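Local atomic coordinates of putative uncharacterized protein (Xanthomonas campestris pv. campestris, PDB entry 3RQA), a protein that is of unknown function but carries an atypical PilZ domain, a fold associated with cyclic di-GMP reception, and assembles into a tetramer through a helical bundle. Residues Val108-His119 and Gln154-Leu164; Asp21-Leu29 and Leu176-Ile184. All blocks are in the same frame, centred on the assembly; numbering follows the deposited sequence.

How the contacts relate
Both contacts belong to the same closed antiparallel barrel, but they hold it together in different ways. Contact 1 joins two neighbouring strands in the wall through a regular ladder of backbone hydrogen bonds; its middle is largely buried, while both ends reach toward solvent. Contact 2 lays the C-terminal helix against another strand of that wall mainly by side-chain packing, without a clear hydrogen bond, and lies partly at the surface. The centres of contact 1 and contact 2 are about 17 Å apart. They meet where Val108 packs on Leu176 and Arg109 on Thr22, while a weak, long ion pair links Arg112 to Glu26. The strand of 154-164 leads directly into the helix of contact 2.

Contact 1: residues Val108-His119 and Gln154-Leu164; sequences VRGIRLASPHAH and QHWLWLRFAPL
Gly110 and Phe161 show how a bare backbone can serve as a packing surface. With no side chain in the way, the strands draw close here: Gly110 CA lies 4.2 Å from Arg160 CA and 3.0 Å from Leu159 O. The same CA rests on one face of the Phe161 ring in a CH-pi contact, 3.5 Å from the ring centroid and 24° off the normal, displaced toward CE2, while the O of Val108 lies in the ring plane at its edge. Beyond the rim, on the same side as the glycine, Ile111 CG2 comes to 4.1 Å from CE1 of Phe161. Antiparallel pairing sets this register: Ile111 and Leu159 bond in both directions, Leu159 N reaching Ile111 O at 2.8 Å in an almost straight bond, and Leu113 and Leu157 do so too, less evenly.

On the face bearing Arg112, Ala114 and the two tryptophans, small bumps and long chains settle on flat rings. The CB of Ala114 covers the six-membered ring of Trp156, 3.9 Å from CZ3. The methylenes of Arg112 lie over the indole face of Trp158, both groups pointing the same way, with CG 4.0 Å from the five-membered ring's centroid. A bend at chi3 (82°) then turns the guanidinium, 63° from the ring plane, toward Asp15, which also receives Trp158 NE1. On the reverse face, Leu157 CD2 lies against Ser115 CB. One water joins Arg109 O to Phe161 O at one end of the ladder, and a second joins Ser115 O to His155 N at the other.

In the PilZ barrel wall, strand 139-150 flanks 155-161 and strand 101-107 flanks 110-115, while Ile111, Leu159 and Phe161 meet Val127 of strand 124-129. Helix 12-19 lies over the tryptophan face, where Trp158 touches Ala14 and Leu18, and Arg160 forms a salt bridge with Glu17.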
# COMPACT_ATOMS: atom_id res chain seq x y z
N VAL C 108 -11.82 -1.90 29.71
CA VAL C 108 -12.26 -0.74 28.95
C VAL C 108 -11.74 0.55 29.58
O VAL C 108 -11.59 1.56 28.90
CB VAL C 108 -13.81 -0.69 28.90
CG1 VAL C 108 -14.37 -0.46 30.29
CG2 VAL C 108 -14.28 0.40 27.96
N ARG C 109 -11.47 0.51 30.88
CA ARG C 109 -11.00 1.68 31.62
C ARG C 109 -9.51 1.98 31.52
O ARG C 109 -9.10 3.14 31.51
CB ARG C 109 -11.32 1.53 33.11
CG ARG C 109 -12.80 1.42 33.42
CD ARG C 109 -12.99 1.24 34.92
NE ARG C 109 -14.34 0.78 35.24
CZ ARG C 109 -14.60 -0.08 36.22
NH1 ARG C 109 -13.60 -0.57 36.95
NH2 ARG C 109 -15.85 -0.47 36.44
N GLY C 110 -8.70 0.92 31.47
CA GLY C 110 -7.26 1.09 31.40
C GLY C 110 -6.52 -0.23 31.28
O GLY C 110 -7.11 -1.26 30.93
N ILE C 111 -5.22 -0.20 31.58
CA ILE C 111 -4.39 -1.39 31.46
C ILE C 111 -3.22 -1.41 32.45
O ILE C 111 -2.69 -0.37 32.86
CB ILE C 111 -3.85 -1.51 30.00
CG1 ILE C 111 -3.09 -2.82 29.80
CG2 ILE C 111 -2.94 -0.33 29.67
CD1 ILE C 111 -2.76 -3.10 28.34
N ARG C 112 -2.83 -2.62 32.84
CA ARG C 112 -1.71 -2.83 33.74
C ARG C 112 -0.70 -3.57 32.89
O ARG C 112 -0.97 -4.69 32.43
CB ARG C 112 -2.13 -3.71 34.92
CG ARG C 112 -1.00 -4.08 35.87
CD ARG C 112 -1.54 -4.92 37.03
NE ARG C 112 -1.70 -6.33 36.69
CZ ARG C 112 -2.66 -7.13 37.18
NH1 ARG C 112 -3.56 -6.66 38.03
NH2 ARG C 112 -2.70 -8.40 36.82
N LEU C 113 0.45 -2.94 32.65
CA LEU C 113 1.50 -3.54 31.85
C LEU C 113 2.88 -3.20 32.39
O LEU C 113 3.04 -2.25 33.18
CB LEU C 113 1.37 -3.07 30.39
CG LEU C 113 1.38 -1.56 30.13
CD1 LEU C 113 2.80 -1.02 30.21
CD2 LEU C 113 0.80 -1.28 28.76
N ALA C 114 3.88 -3.98 31.99
CA ALA C 114 5.25 -3.77 32.43
C ALA C 114 5.93 -2.72 31.53
O ALA C 114 5.66 -2.66 30.33
CB ALA C 114 6.02 -5.08 32.39
N SER C 115 6.80 -1.92 32.12
CA SER C 115 7.50 -0.87 31.37
C SER C 115 8.98 -0.80 31.73
O SER C 115 9.35 -0.89 32.90
CB SER C 115 6.84 0.48 31.65
OG SER C 115 7.25 1.47 30.72
N PRO C 116 9.85 -0.62 30.72
CA PRO C 116 11.30 -0.54 30.89
C PRO C 116 11.71 0.42 32.00
O PRO C 116 12.65 0.16 32.75
CB PRO C 116 11.78 -0.07 29.52
CG PRO C 116 10.79 -0.68 28.60
CD PRO C 116 9.48 -0.45 29.31
N HIS C 117 10.99 1.54 32.10
CA HIS C 117 11.26 2.56 33.11
C HIS C 117 9.99 2.91 33.87
O HIS C 117 8.90 2.92 33.30
CB HIS C 117 11.82 3.81 32.43
CG HIS C 117 13.03 3.55 31.59
ND1 HIS C 117 14.22 3.11 32.13
CD2 HIS C 117 13.23 3.63 30.25
CE1 HIS C 117 15.10 2.93 31.16
NE2 HIS C 117 14.53 3.24 30.01
N ALA C 118 10.12 3.19 35.16
CA ALA C 118 8.97 3.56 35.97
C ALA C 118 8.57 4.98 35.60
O ALA C 118 9.34 5.72 34.99
CB ALA C 118 9.32 3.49 37.46
N HIS C 119 7.34 5.35 35.96
CA HIS C 119 6.84 6.69 35.68
C HIS C 119 5.91 7.05 36.82
O HIS C 119 4.95 6.33 37.08
CB HIS C 119 6.08 6.72 34.36
CG HIS C 119 6.97 6.82 33.16
ND1 HIS C 119 7.60 7.99 32.80
CD2 HIS C 119 7.34 5.90 32.24
CE1 HIS C 119 8.33 7.78 31.72
NE2 HIS C 119 8.19 6.52 31.36
N GLN C 154 10.53 -6.16 37.44
CA GLN C 154 9.87 -5.34 36.42
C GLN C 154 9.12 -4.17 37.05
O GLN C 154 8.59 -4.28 38.15
CB GLN C 154 8.85 -6.16 35.62
CG GLN C 154 9.39 -7.39 34.93
CD GLN C 154 8.44 -7.88 33.84
OE1 GLN C 154 8.37 -7.31 32.75
NE2 GLN C 154 7.68 -8.93 34.15
N HIS C 155 9.09 -3.05 36.33
CA HIS C 155 8.38 -1.86 36.79
C HIS C 155 6.96 -1.97 36.23
O HIS C 155 6.78 -2.09 35.01
CB HIS C 155 9.02 -0.57 36.25
CG HIS C 155 10.46 -0.40 36.61
ND1 HIS C 155 11.47 -1.10 35.99
CD2 HIS C 155 11.07 0.42 37.51
CE1 HIS C 155 12.64 -0.72 36.48
NE2 HIS C 155 12.42 0.20 37.41
N TRP C 156 5.96 -1.94 37.09
CA TRP C 156 4.58 -2.04 36.62
C TRP C 156 3.86 -0.72 36.67
O TRP C 156 4.02 0.07 37.60
CB TRP C 156 3.79 -3.09 37.41
CG TRP C 156 4.28 -4.49 37.16
CD1 TRP C 156 5.21 -5.18 37.88
CD2 TRP C 156 3.87 -5.35 36.09
NE1 TRP C 156 5.41 -6.43 37.32
CE2 TRP C 156 4.60 -6.56 36.23
CE3 TRP C 156 2.96 -5.22 35.03
CZ2 TRP C 156 4.45 -7.63 35.34
CZ3 TRP C 156 2.81 -6.29 34.15
CH2 TRP C 156 3.55 -7.48 34.31
N LEU C 157 3.06 -0.48 35.64
CA LEU C 157 2.28 0.73 35.49
C LEU C 157 0.81 0.41 35.37
O LEU C 157 0.43 -0.58 34.74
CB LEU C 157 2.72 1.48 34.23
CG LEU C 157 3.84 2.53 34.28
CD1 LEU C 157 4.78 2.30 35.45
CD2 LEU C 157 4.58 2.50 32.96
N TRP C 158 -0.02 1.23 36.00
CA TRP C 158 -1.46 1.11 35.92
C TRP C 158 -1.85 2.38 35.19
O TRP C 158 -1.66 3.49 35.70
CB TRP C 158 -2.09 1.09 37.32
CG TRP C 158 -1.97 -0.23 38.01
CD1 TRP C 158 -2.98 -1.14 38.22
CD2 TRP C 158 -0.79 -0.81 38.56
NE1 TRP C 158 -2.49 -2.24 38.88
CE2 TRP C 158 -1.15 -2.07 39.10
CE3 TRP C 158 0.55 -0.39 38.66
CZ2 TRP C 158 -0.22 -2.91 39.72
CZ3 TRP C 158 1.47 -1.23 39.28
CH2 TRP C 158 1.08 -2.47 39.81
N LEU C 159 -2.34 2.22 33.97
CA LEU C 159 -2.74 3.36 33.16
C LEU C 159 -4.26 3.43 32.99
O LEU C 159 -4.91 2.42 32.72
CB LEU C 159 -2.08 3.28 31.78
CG LEU C 159 -0.56 3.25 31.56
CD1 LEU C 159 0.08 4.44 32.24
CD2 LEU C 159 0.02 1.96 32.09
N ARG C 160 -4.82 4.63 33.14
CA ARG C 160 -6.25 4.84 32.97
C ARG C 160 -6.42 5.62 31.67
O ARG C 160 -5.86 6.71 31.54
CB ARG C 160 -6.83 5.65 34.13
CG ARG C 160 -8.33 5.83 34.02
CD ARG C 160 -8.73 7.27 34.24
NE ARG C 160 -8.61 7.67 35.64
CZ ARG C 160 -7.98 8.77 36.04
NH1 ARG C 160 -7.40 9.57 35.15
NH2 ARG C 160 -7.93 9.08 37.33
N PHE C 161 -7.17 5.06 30.72
CA PHE C 161 -7.37 5.74 29.44
C PHE C 161 -8.14 7.04 29.62
O PHE C 161 -8.99 7.15 30.50
CB PHE C 161 -8.15 4.84 28.43
CG PHE C 161 -7.55 3.46 28.24
CD1 PHE C 161 -6.21 3.30 27.90
CD2 PHE C 161 -8.35 2.32 28.39
CE1 PHE C 161 -5.66 2.03 27.74
CE2 PHE C 161 -7.81 1.05 28.23
CZ PHE C 161 -6.47 0.90 27.90
N ALA C 162 -7.82 8.03 28.79
CA ALA C 162 -8.53 9.30 28.82
C ALA C 162 -9.89 8.92 28.21
O ALA C 162 -9.99 7.90 27.53
CB ALA C 162 -7.82 10.32 27.94
N PRO C 163 -10.95 9.71 28.46
CA PRO C 163 -12.25 9.35 27.89
C PRO C 163 -12.14 8.93 26.43
O PRO C 163 -11.56 9.65 25.62
CB PRO C 163 -13.07 10.62 28.07
CG PRO C 163 -12.54 11.13 29.38
CD PRO C 163 -11.05 10.96 29.22
N LEU C 164 -12.71 7.77 26.12
CA LEU C 164 -12.67 7.21 24.77
C LEU C 164 -13.76 7.68 23.82
O LEU C 164 -13.68 7.43 22.62
CB LEU C 164 -12.72 5.68 24.85
CG LEU C 164 -11.63 5.01 25.69
CD1 LEU C 164 -12.11 3.66 26.16
CD2 LEU C 164 -10.35 4.89 24.87
O HOH W 1 -10.87 5.39 31.49
O HOH W 2 10.09 -3.36 33.71

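Contact 2: residues Asp21-Leu29 and Leu176-Ile184; sequences DTLSCELRL and LFRLHRRQI
Leu23 straddles two turns of helix 176-184 with its methyl branches. CD1 drops onto the backbone at Phe177, 3.6 Å from its CA, and CD2 reaches the His180 ring, 3.7 Å from CD2 of that residue, from an oblique direction. A chi1 of -153° carries CG toward the helix, and chi2 (-167°) then spreads CD1 to Phe177 and CD2 to His180, about one turn on.

Beside it, Cys25 supplies the most buried residue that the strand brings to this contact. Its SG lies between turns, 4.0 Å from His180 CB and 4.4 Å from Leu176 CD2. The sulfur stands at the edge of the imidazole, near its plane, 5.2 Å from the ring centroid, so the ring offers it an edge and not a face. Farther along, Leu27 CD1 meets Leu179 CD1 at 3.9 Å, the two side chains crossing at about a right angle in a single methyl-to-methyl touch.

Packing thins away from this row. The strand and helix axes run at 57° to each other, with 9.0 Å between them at their closest. Phe177 is exposed and its ring meets Leu23 CD1 only obliquely, 4.2 Å away at CD2, while the extended Gln183 chain lies alongside Cys25 and Leu27 at the more open end. The alternate residues of the strand turn to its other side: Ser24 OG donates to Thr22 O from above the carbonyl plane, and Glu26 touches Thr103 and His105 of strand 101-107.

Strand 24-34 is bonded through its backbone to strand 101-107, whereas helix 176-184 meets it chiefly through leucine methyls and a cysteine sulfur. Between these two segments, the chemistry is consistent with a helix held to the barrel mainly by apolar packing.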
# COMPACT_ATOMS: atom_id res chain seq x y z
N ASP C 21 -15.61 -4.67 38.86
CA ASP C 21 -16.93 -4.67 38.22
C ASP C 21 -16.94 -4.40 36.72
O ASP C 21 -17.87 -3.78 36.19
CB ASP C 21 -17.87 -3.66 38.92
CG ASP C 21 -18.03 -3.95 40.41
OD1 ASP C 21 -17.99 -5.13 40.79
OD2 ASP C 21 -18.23 -2.99 41.19
N THR C 22 -15.91 -4.86 36.03
CA THR C 22 -15.84 -4.69 34.59
C THR C 22 -14.99 -5.79 34.01
O THR C 22 -14.07 -6.29 34.66
CB THR C 22 -15.25 -3.33 34.19
OG1 THR C 22 -15.41 -3.16 32.78
CG2 THR C 22 -13.77 -3.24 34.54
N LEU C 23 -15.30 -6.17 32.78
CA LEU C 23 -14.57 -7.23 32.09
C LEU C 23 -13.10 -6.83 32.01
O LEU C 23 -12.76 -5.81 31.42
CB LEU C 23 -15.13 -7.42 30.68
CG LEU C 23 -14.97 -8.80 30.05
CD1 LEU C 23 -15.28 -8.71 28.56
CD2 LEU C 23 -13.55 -9.32 30.26
N SER C 24 -12.25 -7.63 32.64
CA SER C 24 -10.81 -7.37 32.63
C SER C 24 -10.15 -8.63 32.16
O SER C 24 -10.36 -9.69 32.74
CB SER C 24 -10.31 -7.04 34.04
OG SER C 24 -10.88 -5.83 34.50
N CYS C 25 -9.34 -8.52 31.11
CA CYS C 25 -8.65 -9.67 30.55
C CYS C 25 -7.15 -9.64 30.78
O CYS C 25 -6.50 -8.59 30.65
CB CYS C 25 -8.93 -9.77 29.04
SG CYS C 25 -10.68 -9.84 28.60
N GLU C 26 -6.61 -10.81 31.14
CA GLU C 26 -5.18 -10.98 31.38
C GLU C 26 -4.64 -11.71 30.16
O GLU C 26 -4.93 -12.88 29.96
CB GLU C 26 -4.96 -11.84 32.62
CG GLU C 26 -3.51 -12.20 32.94
CD GLU C 26 -2.75 -11.07 33.61
OE1 GLU C 26 -1.63 -11.32 34.10
OE2 GLU C 26 -3.26 -9.92 33.65
N LEU C 27 -3.87 -11.02 29.32
CA LEU C 27 -3.32 -11.66 28.13
C LEU C 27 -1.93 -11.15 27.75
O LEU C 27 -1.45 -10.14 28.29
CB LEU C 27 -4.27 -11.47 26.95
CG LEU C 27 -4.45 -10.04 26.43
CD1 LEU C 27 -5.01 -10.06 25.00
CD2 LEU C 27 -5.37 -9.27 27.36
N ARG C 28 -1.30 -11.84 26.81
CA ARG C 28 0.02 -11.46 26.33
C ARG C 28 -0.09 -10.93 24.91
O ARG C 28 -0.68 -11.57 24.04
CB ARG C 28 0.97 -12.67 26.37
CG ARG C 28 2.30 -12.46 25.66
CD ARG C 28 3.27 -13.62 25.89
NE ARG C 28 3.68 -13.70 27.29
CZ ARG C 28 4.59 -12.90 27.85
NH1 ARG C 28 5.18 -11.96 27.13
NH2 ARG C 28 4.89 -13.03 29.14
N LEU C 29 0.48 -9.76 24.68
CA LEU C 29 0.46 -9.17 23.35
C LEU C 29 1.43 -8.00 23.31
O LEU C 29 1.85 -7.50 24.36
CB LEU C 29 -0.96 -8.68 23.00
CG LEU C 29 -1.42 -7.31 23.51
CD1 LEU C 29 -2.72 -6.93 22.83
CD2 LEU C 29 -1.59 -7.33 25.01
N LEU C 176 -12.93 -6.42 23.70
CA LEU C 176 -12.57 -7.16 24.90
C LEU C 176 -13.50 -8.36 25.09
O LEU C 176 -13.04 -9.47 25.38
CB LEU C 176 -12.65 -6.25 26.13
CG LEU C 176 -11.49 -5.25 26.28
CD1 LEU C 176 -11.76 -4.34 27.49
CD2 LEU C 176 -10.19 -6.02 26.46
N PHE C 177 -14.80 -8.14 24.90
CA PHE C 177 -15.75 -9.22 25.05
C PHE C 177 -15.38 -10.37 24.12
O PHE C 177 -15.30 -11.52 24.56
CB PHE C 177 -17.18 -8.74 24.77
CG PHE C 177 -18.24 -9.71 25.18
CD1 PHE C 177 -18.64 -10.72 24.32
CD2 PHE C 177 -18.81 -9.63 26.44
CE1 PHE C 177 -19.61 -11.65 24.71
CE2 PHE C 177 -19.78 -10.55 26.85
CZ PHE C 177 -20.18 -11.56 25.98
N ARG C 178 -15.13 -10.07 22.84
CA ARG C 178 -14.74 -11.13 21.90
C ARG C 178 -13.48 -11.87 22.36
O ARG C 178 -13.47 -13.10 22.41
CB ARG C 178 -14.46 -10.57 20.50
CG ARG C 178 -15.65 -10.02 19.76
CD ARG C 178 -15.36 -9.96 18.28
NE ARG C 178 -15.89 -8.73 17.69
CZ ARG C 178 -15.30 -7.54 17.79
NH1 ARG C 178 -15.87 -6.47 17.24
NH2 ARG C 178 -14.14 -7.43 18.43
N LEU C 179 -12.43 -11.13 22.67
CA LEU C 179 -11.18 -11.74 23.11
C LEU C 179 -11.42 -12.71 24.25
O LEU C 179 -10.81 -13.78 24.31
CB LEU C 179 -10.17 -10.68 23.57
CG LEU C 179 -9.45 -9.83 22.53
CD1 LEU C 179 -8.36 -9.02 23.23
CD2 LEU C 179 -8.83 -10.72 21.47
N HIS C 180 -12.31 -12.32 25.16
CA HIS C 180 -12.62 -13.13 26.32
C HIS C 180 -13.29 -14.46 26.00
O HIS C 180 -12.87 -15.51 26.49
CB HIS C 180 -13.48 -12.33 27.30
CG HIS C 180 -13.79 -13.07 28.56
ND1 HIS C 180 -14.71 -14.10 28.62
CD2 HIS C 180 -13.26 -12.97 29.81
CE1 HIS C 180 -14.72 -14.60 29.84
NE2 HIS C 180 -13.86 -13.94 30.58
N ARG C 181 -14.33 -14.43 25.17
CA ARG C 181 -15.02 -15.67 24.83
C ARG C 181 -14.10 -16.58 24.04
O ARG C 181 -14.18 -17.80 24.16
CB ARG C 181 -16.30 -15.39 24.03
CG ARG C 181 -16.09 -14.96 22.60
CD ARG C 181 -17.43 -14.74 21.92
NE ARG C 181 -17.29 -14.17 20.58
CZ ARG C 181 -18.23 -13.45 19.98
NH1 ARG C 181 -19.38 -13.21 20.60
NH2 ARG C 181 -18.02 -12.95 18.77
N ARG C 182 -13.21 -15.99 23.26
CA ARG C 182 -12.28 -16.78 22.47
C ARG C 182 -11.23 -17.45 23.36
O ARG C 182 -10.94 -18.63 23.19
CB ARG C 182 -11.60 -15.92 21.40
CG ARG C 182 -10.81 -16.73 20.38
CD ARG C 182 -10.62 -16.03 19.03
NE ARG C 182 -9.68 -14.91 19.08
CZ ARG C 182 -10.01 -13.65 19.34
NH1 ARG C 182 -11.27 -13.32 19.58
NH2 ARG C 182 -9.07 -12.71 19.35
N GLN C 183 -10.67 -16.71 24.32
CA GLN C 183 -9.67 -17.30 25.22
C GLN C 183 -10.31 -18.47 25.96
O GLN C 183 -9.70 -19.53 26.13
CB GLN C 183 -9.15 -16.25 26.22
CG GLN C 183 -8.10 -15.26 25.62
CD GLN C 183 -7.74 -14.11 26.58
OE1 GLN C 183 -8.47 -13.10 26.68
NE2 GLN C 183 -6.61 -14.26 27.29
N ILE C 184 -11.55 -18.27 26.40
CA ILE C 184 -12.28 -19.31 27.11
C ILE C 184 -12.64 -20.39 26.11
O ILE C 184 -12.65 -21.58 26.43
CB ILE C 184 -13.57 -18.76 27.74
CG1 ILE C 184 -13.23 -17.67 28.76
CG2 ILE C 184 -14.35 -19.88 28.39
CD1 ILE C 184 -12.31 -18.14 29.87